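Local coordinates for protein dihydropyrimidinase (Brevibacillus agri, PDB 3SFW) that catalyses the reversible hydrolytic ring opening of dihydropyrimidines, as a zinc-dependent member of the amidohydrolase family, at residues Met63-Thr68 with Asp315-Asn320; Met153-Val158 with Gln181-Asn186. One frame throughout, in Å; residues are numbered along the deposited sequence.

Contact 1: residues Met63-Thr68 with Asp315-Asn320; sequences MPFGGT and DHCPFN. With ZN (zinc ion), chain F.
With CG of Met63 anti to the backbone N (chi1 179°) and the chain extended beyond it, the thioether of Met63 runs out to Cys317, whose own SG is likewise turned away from its backbone N (chi1 -169°); Met63 SD and Cys317 SG meet at 3.9 Å. Cys317 suits this place because its small, polarisable thiol can touch two neighbours at once. The second is the Phe65 ring, whose CD2 lies 4.2 Å from Cys317 SG in a sulfur-aromatic contact of oblique approach. On one face of the same ring, toward its rim, rests the Met63 methyl CE.

Phe319 brings the larger apolar surface. Its CZ reaches the edge of the Phe65 ring, near that ring's plane, at 4.2 Å from Phe65 CD2, while the methyl CG2 of Thr68 lies 3.7 Å from Phe319 CD1. The Phe65 carbonyl also approaches obliquely, Phe65 O being 3.8 Å from Phe319 CE1, but this oxygen already accepts the Thr68 N-H. That bond and its return from Phe65 N to Thr68 O close a type I' turn, whose two positive-phi corners suit Gly66 and Gly67. An alanine in place of Phe319 is likely to open a gap between Thr68 CG2 and the edge of the Phe65 ring, leaving both without that apolar partner.

At the start of the other segment, Asp315 OD1 binds a zinc ion at 2.1 Å, with His58, His60 and the carboxylated Lys150 completing the protein ligands. The hairpin 64-65/68-69 packs on the loop that follows strand 311-312 of the barrel; Thr68 OG1 bonds to Gln324, and Phe319 leans on Gln324 and Lys325, both in helix 321-325.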
# COMPACT_ATOMS: atom_id res chain seq x y z
N MET A 63 -15.05 -37.87 0.97
CA MET A 63 -14.56 -37.19 2.16
C MET A 63 -15.64 -37.21 3.25
O MET A 63 -16.76 -36.75 3.03
CB MET A 63 -14.27 -35.73 1.81
CG MET A 63 -13.77 -34.89 3.03
SD MET A 63 -14.18 -33.15 2.75
CE MET A 63 -13.35 -32.32 4.06
N PRO A 64 -15.28 -37.64 4.46
CA PRO A 64 -16.24 -37.48 5.57
C PRO A 64 -16.26 -36.03 6.08
O PRO A 64 -15.21 -35.51 6.48
CB PRO A 64 -15.66 -38.40 6.67
CG PRO A 64 -14.15 -38.41 6.39
CD PRO A 64 -13.98 -38.21 4.88
N PHE A 65 -17.42 -35.40 6.07
CA PHE A 65 -17.51 -33.94 6.40
C PHE A 65 -18.98 -33.55 6.50
O PHE A 65 -19.83 -34.17 5.86
CB PHE A 65 -16.84 -33.11 5.28
CG PHE A 65 -16.62 -31.64 5.60
CD1 PHE A 65 -15.86 -31.24 6.71
CD2 PHE A 65 -16.91 -30.68 4.62
CE1 PHE A 65 -15.53 -29.89 6.90
CE2 PHE A 65 -16.59 -29.33 4.80
CZ PHE A 65 -15.90 -28.93 5.97
N GLY A 66 -19.26 -32.56 7.35
CA GLY A 66 -20.58 -31.92 7.36
C GLY A 66 -21.65 -32.88 7.86
O GLY A 66 -22.81 -32.75 7.51
N GLY A 67 -21.24 -33.89 8.64
CA GLY A 67 -22.15 -34.92 9.15
C GLY A 67 -22.49 -35.99 8.14
O GLY A 67 -23.46 -36.75 8.32
N THR A 68 -21.73 -36.06 7.04
CA THR A 68 -22.07 -37.01 5.96
C THR A 68 -20.80 -37.31 5.16
O THR A 68 -19.70 -37.22 5.74
CB THR A 68 -23.32 -36.56 5.12
OG1 THR A 68 -23.64 -37.53 4.12
CG2 THR A 68 -23.13 -35.14 4.52
N ASP A 315 -11.96 -27.20 -5.59
CA ASP A 315 -12.53 -27.47 -4.23
C ASP A 315 -13.80 -28.34 -4.40
O ASP A 315 -14.85 -28.14 -3.74
CB ASP A 315 -12.82 -26.18 -3.39
CG ASP A 315 -13.05 -26.47 -1.91
OD1 ASP A 315 -12.62 -27.55 -1.42
OD2 ASP A 315 -13.70 -25.60 -1.24
N HIS A 316 -13.69 -29.34 -5.26
CA HIS A 316 -14.84 -30.24 -5.49
C HIS A 316 -15.16 -30.96 -4.17
O HIS A 316 -14.33 -31.70 -3.65
CB HIS A 316 -14.47 -31.30 -6.54
CG HIS A 316 -15.62 -32.18 -6.92
ND1 HIS A 316 -16.76 -31.67 -7.52
CD2 HIS A 316 -15.80 -33.51 -6.82
CE1 HIS A 316 -17.61 -32.66 -7.75
NE2 HIS A 316 -17.05 -33.79 -7.32
N CYS A 317 -16.38 -30.76 -3.66
CA CYS A 317 -16.70 -31.27 -2.33
C CYS A 317 -18.25 -31.45 -2.35
O CYS A 317 -18.98 -30.73 -1.66
CB CYS A 317 -16.23 -30.23 -1.28
SG CYS A 317 -16.27 -30.87 0.45
N PRO A 318 -18.74 -32.38 -3.19
CA PRO A 318 -20.17 -32.38 -3.55
C PRO A 318 -21.07 -33.05 -2.49
O PRO A 318 -20.71 -34.08 -1.89
CB PRO A 318 -20.19 -33.18 -4.86
CG PRO A 318 -19.06 -34.20 -4.63
CD PRO A 318 -17.97 -33.33 -4.01
N PHE A 319 -22.25 -32.46 -2.28
CA PHE A 319 -23.30 -33.10 -1.48
C PHE A 319 -24.60 -32.88 -2.24
O PHE A 319 -24.88 -31.77 -2.71
CB PHE A 319 -23.41 -32.40 -0.13
CG PHE A 319 -22.15 -32.49 0.70
CD1 PHE A 319 -21.87 -33.65 1.43
CD2 PHE A 319 -21.24 -31.42 0.74
CE1 PHE A 319 -20.67 -33.76 2.17
CE2 PHE A 319 -20.04 -31.50 1.53
CZ PHE A 319 -19.79 -32.66 2.28
N ASN A 320 -25.41 -33.93 -2.34
CA ASN A 320 -26.72 -33.78 -2.94
C ASN A 320 -27.55 -32.71 -2.22
O ASN A 320 -27.52 -32.57 -1.00
CB ASN A 320 -27.47 -35.12 -2.89
CG ASN A 320 -26.87 -36.13 -3.78
OD1 ASN A 320 -26.94 -36.01 -5.00
ND2 ASN A 320 -26.19 -37.13 -3.19
ZN ZN F . -11.15 -27.68 0.12

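Contact 2: residues Met153-Val158 with Gln181-Asn186. With ZN (zinc ion), chain D.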
# COMPACT_ATOMS: atom_id res chain seq x y z
N MET A 153 -7.46 -23.08 8.95
CA MET A 153 -7.44 -22.01 9.96
C MET A 153 -8.86 -21.73 10.42
O MET A 153 -9.06 -20.91 11.33
CB MET A 153 -6.80 -20.73 9.37
CG MET A 153 -5.35 -20.98 8.91
SD MET A 153 -4.58 -19.57 8.11
CE MET A 153 -4.07 -18.55 9.54
N ALA A 154 -9.83 -22.39 9.78
CA ALA A 154 -11.22 -22.31 10.19
C ALA A 154 -11.77 -23.72 10.48
O ALA A 154 -10.98 -24.67 10.65
CB ALA A 154 -12.07 -21.57 9.12
N TYR A 155 -13.10 -23.83 10.61
CA TYR A 155 -13.76 -25.09 11.03
C TYR A 155 -13.38 -25.49 12.45
O TYR A 155 -12.90 -26.58 12.72
CB TYR A 155 -13.48 -26.23 10.04
CG TYR A 155 -13.82 -25.90 8.60
CD1 TYR A 155 -15.13 -25.66 8.18
CD2 TYR A 155 -12.82 -25.89 7.63
CE1 TYR A 155 -15.42 -25.36 6.82
CE2 TYR A 155 -13.10 -25.62 6.30
CZ TYR A 155 -14.37 -25.35 5.90
OH TYR A 155 -14.61 -25.14 4.55
N LYS A 156 -13.56 -24.55 13.38
CA LYS A 156 -13.27 -24.81 14.80
C LYS A 156 -13.88 -26.13 15.34
O LYS A 156 -15.02 -26.50 15.00
CB LYS A 156 -13.77 -23.60 15.62
CG LYS A 156 -13.32 -23.64 17.09
CD LYS A 156 -13.99 -22.49 17.88
CE LYS A 156 -13.15 -22.08 19.10
NZ LYS A 156 -13.42 -20.62 19.46
N ASN A 157 -13.08 -26.86 16.10
CA ASN A 157 -13.51 -28.11 16.70
C ASN A 157 -13.75 -29.23 15.69
O ASN A 157 -14.21 -30.31 16.06
CB ASN A 157 -14.79 -27.91 17.53
CG ASN A 157 -14.58 -26.96 18.72
OD1 ASN A 157 -13.56 -27.01 19.42
ND2 ASN A 157 -15.52 -26.03 18.90
N VAL A 158 -13.42 -28.99 14.42
CA VAL A 158 -13.50 -30.04 13.41
C VAL A 158 -12.11 -30.22 12.75
O VAL A 158 -11.47 -31.28 12.90
CB VAL A 158 -14.57 -29.70 12.33
CG1 VAL A 158 -14.71 -30.87 11.32
CG2 VAL A 158 -15.95 -29.41 12.99
N GLN A 181 -0.11 -25.49 2.45
CA GLN A 181 -1.37 -24.94 1.97
C GLN A 181 -2.16 -24.45 3.17
O GLN A 181 -2.19 -25.13 4.19
CB GLN A 181 -2.16 -26.03 1.33
CG GLN A 181 -1.56 -26.52 0.02
CD GLN A 181 -2.15 -27.84 -0.37
OE1 GLN A 181 -2.91 -27.96 -1.36
NE2 GLN A 181 -1.87 -28.82 0.40
N VAL A 182 -2.84 -23.31 3.04
CA VAL A 182 -3.80 -22.94 4.08
C VAL A 182 -5.20 -22.74 3.53
O VAL A 182 -5.37 -22.05 2.54
CB VAL A 182 -3.34 -21.66 4.82
CG1 VAL A 182 -4.45 -21.04 5.53
CG2 VAL A 182 -2.17 -21.99 5.76
N HIS A 183 -6.20 -23.15 4.32
CA HIS A 183 -7.57 -22.63 4.23
C HIS A 183 -7.60 -21.41 5.17
O HIS A 183 -7.58 -21.58 6.40
CB HIS A 183 -8.61 -23.69 4.72
CG HIS A 183 -10.02 -23.16 4.78
ND1 HIS A 183 -11.05 -23.66 4.00
CD2 HIS A 183 -10.55 -22.13 5.50
CE1 HIS A 183 -12.16 -22.98 4.27
NE2 HIS A 183 -11.88 -22.03 5.16
N ALA A 184 -7.63 -20.20 4.60
CA ALA A 184 -7.38 -18.99 5.41
C ALA A 184 -8.70 -18.24 5.66
O ALA A 184 -9.02 -17.27 4.96
CB ALA A 184 -6.35 -18.05 4.69
N GLU A 185 -9.39 -18.62 6.72
CA GLU A 185 -10.42 -17.72 7.33
C GLU A 185 -10.18 -17.78 8.83
O GLU A 185 -9.83 -18.87 9.35
CB GLU A 185 -11.85 -18.23 7.09
CG GLU A 185 -12.29 -18.33 5.61
CD GLU A 185 -13.65 -18.97 5.50
OE1 GLU A 185 -13.74 -20.23 5.70
OE2 GLU A 185 -14.63 -18.20 5.33
N ASN A 186 -10.49 -16.69 9.53
CA ASN A 186 -10.29 -16.74 10.99
C ASN A 186 -11.40 -17.57 11.64
O ASN A 186 -12.57 -17.14 11.72
CB ASN A 186 -10.21 -15.33 11.59
CG ASN A 186 -9.82 -15.37 13.05
OD1 ASN A 186 -10.53 -15.96 13.87
ND2 ASN A 186 -8.70 -14.76 13.37
ZN ZN D . -11.18 -25.03 2.28
O HOH W 1 -13.41 -24.88 2.21
O HOH W 2 -11.99 -26.67 3.31
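His183, which follows Val182 of strand 180-182, meets Met153 through its main chain: His183 O accepts the N-H of Met153 (N to O 3.0 Å). Its ring nitrogens have separate tasks: ND1 binds a zinc ion at 2.2 Å, and NE2 donates its N-H to Glu185 OE1 at 2.6 Å, nearly straight (165°) and on the anti side of the carboxylate. With CG anti to the backbone N (chi1 175°), the imidazole stands where metal and carboxylate both meet its edge, which fixes its rotation.

Tyr155 CE2 lies over one face of the imidazole, toward its rim and 3.5 Å from His183 CE1, the two rings meeting obliquely with planes 58° apart. The Tyr155 hydroxyl passes on toward the metal and hydrogen-bonds, OH to oxygen at 2.6 Å, with water 1, a zinc ligand. This is the binuclear metal centre of an amidohydrolase TIM barrel, where metal ligands sit at the C-terminal ends of the strands; Lys150, carboxylated in the crystal, and His239 complete the protein ligands of this zinc.

Ala184 follows, small enough for its CB to touch the thioether of Met153, a long flexible residue, while it packs on helix 214-230. Glu185 then sets its CB 3.9 Å from Ala154 CB; alanine suits that place because its single methyl fits against both Glu185 CB and Glu185 O. Glu185 OE1, besides holding the histidine, forms a salt bridge with Arg212. Asn186 occupies the N-cap of helix 187-199: OD1 caps Val189 N, and ND2 bonds to Glu219 and to Asp163 of the second subunit.

In the fold
The two contacts have centres about 16 Å apart and both belong to the TIM-barrel domain of the amidohydrolase fold. Along the chain contact 2 is nested inside the loop closed by contact 1, in the order 63-68, 153-158, 181-186, 315-320. Strands 180-182 and 311-312 belong to the same run of parallel barrel strands, with 234-237 and 258-263 between them, and segments 181-186 and 315-320 each carry a ligand of a different zinc; carboxylated Lys150 bridges the two ions. The contacts touch directly where Phe65 CZ meets Tyr155 CE1 at 3.7 Å, their rings edge-to-face. Segments far apart in sequence thus meet beside the binuclear centre, probably shaping the active site.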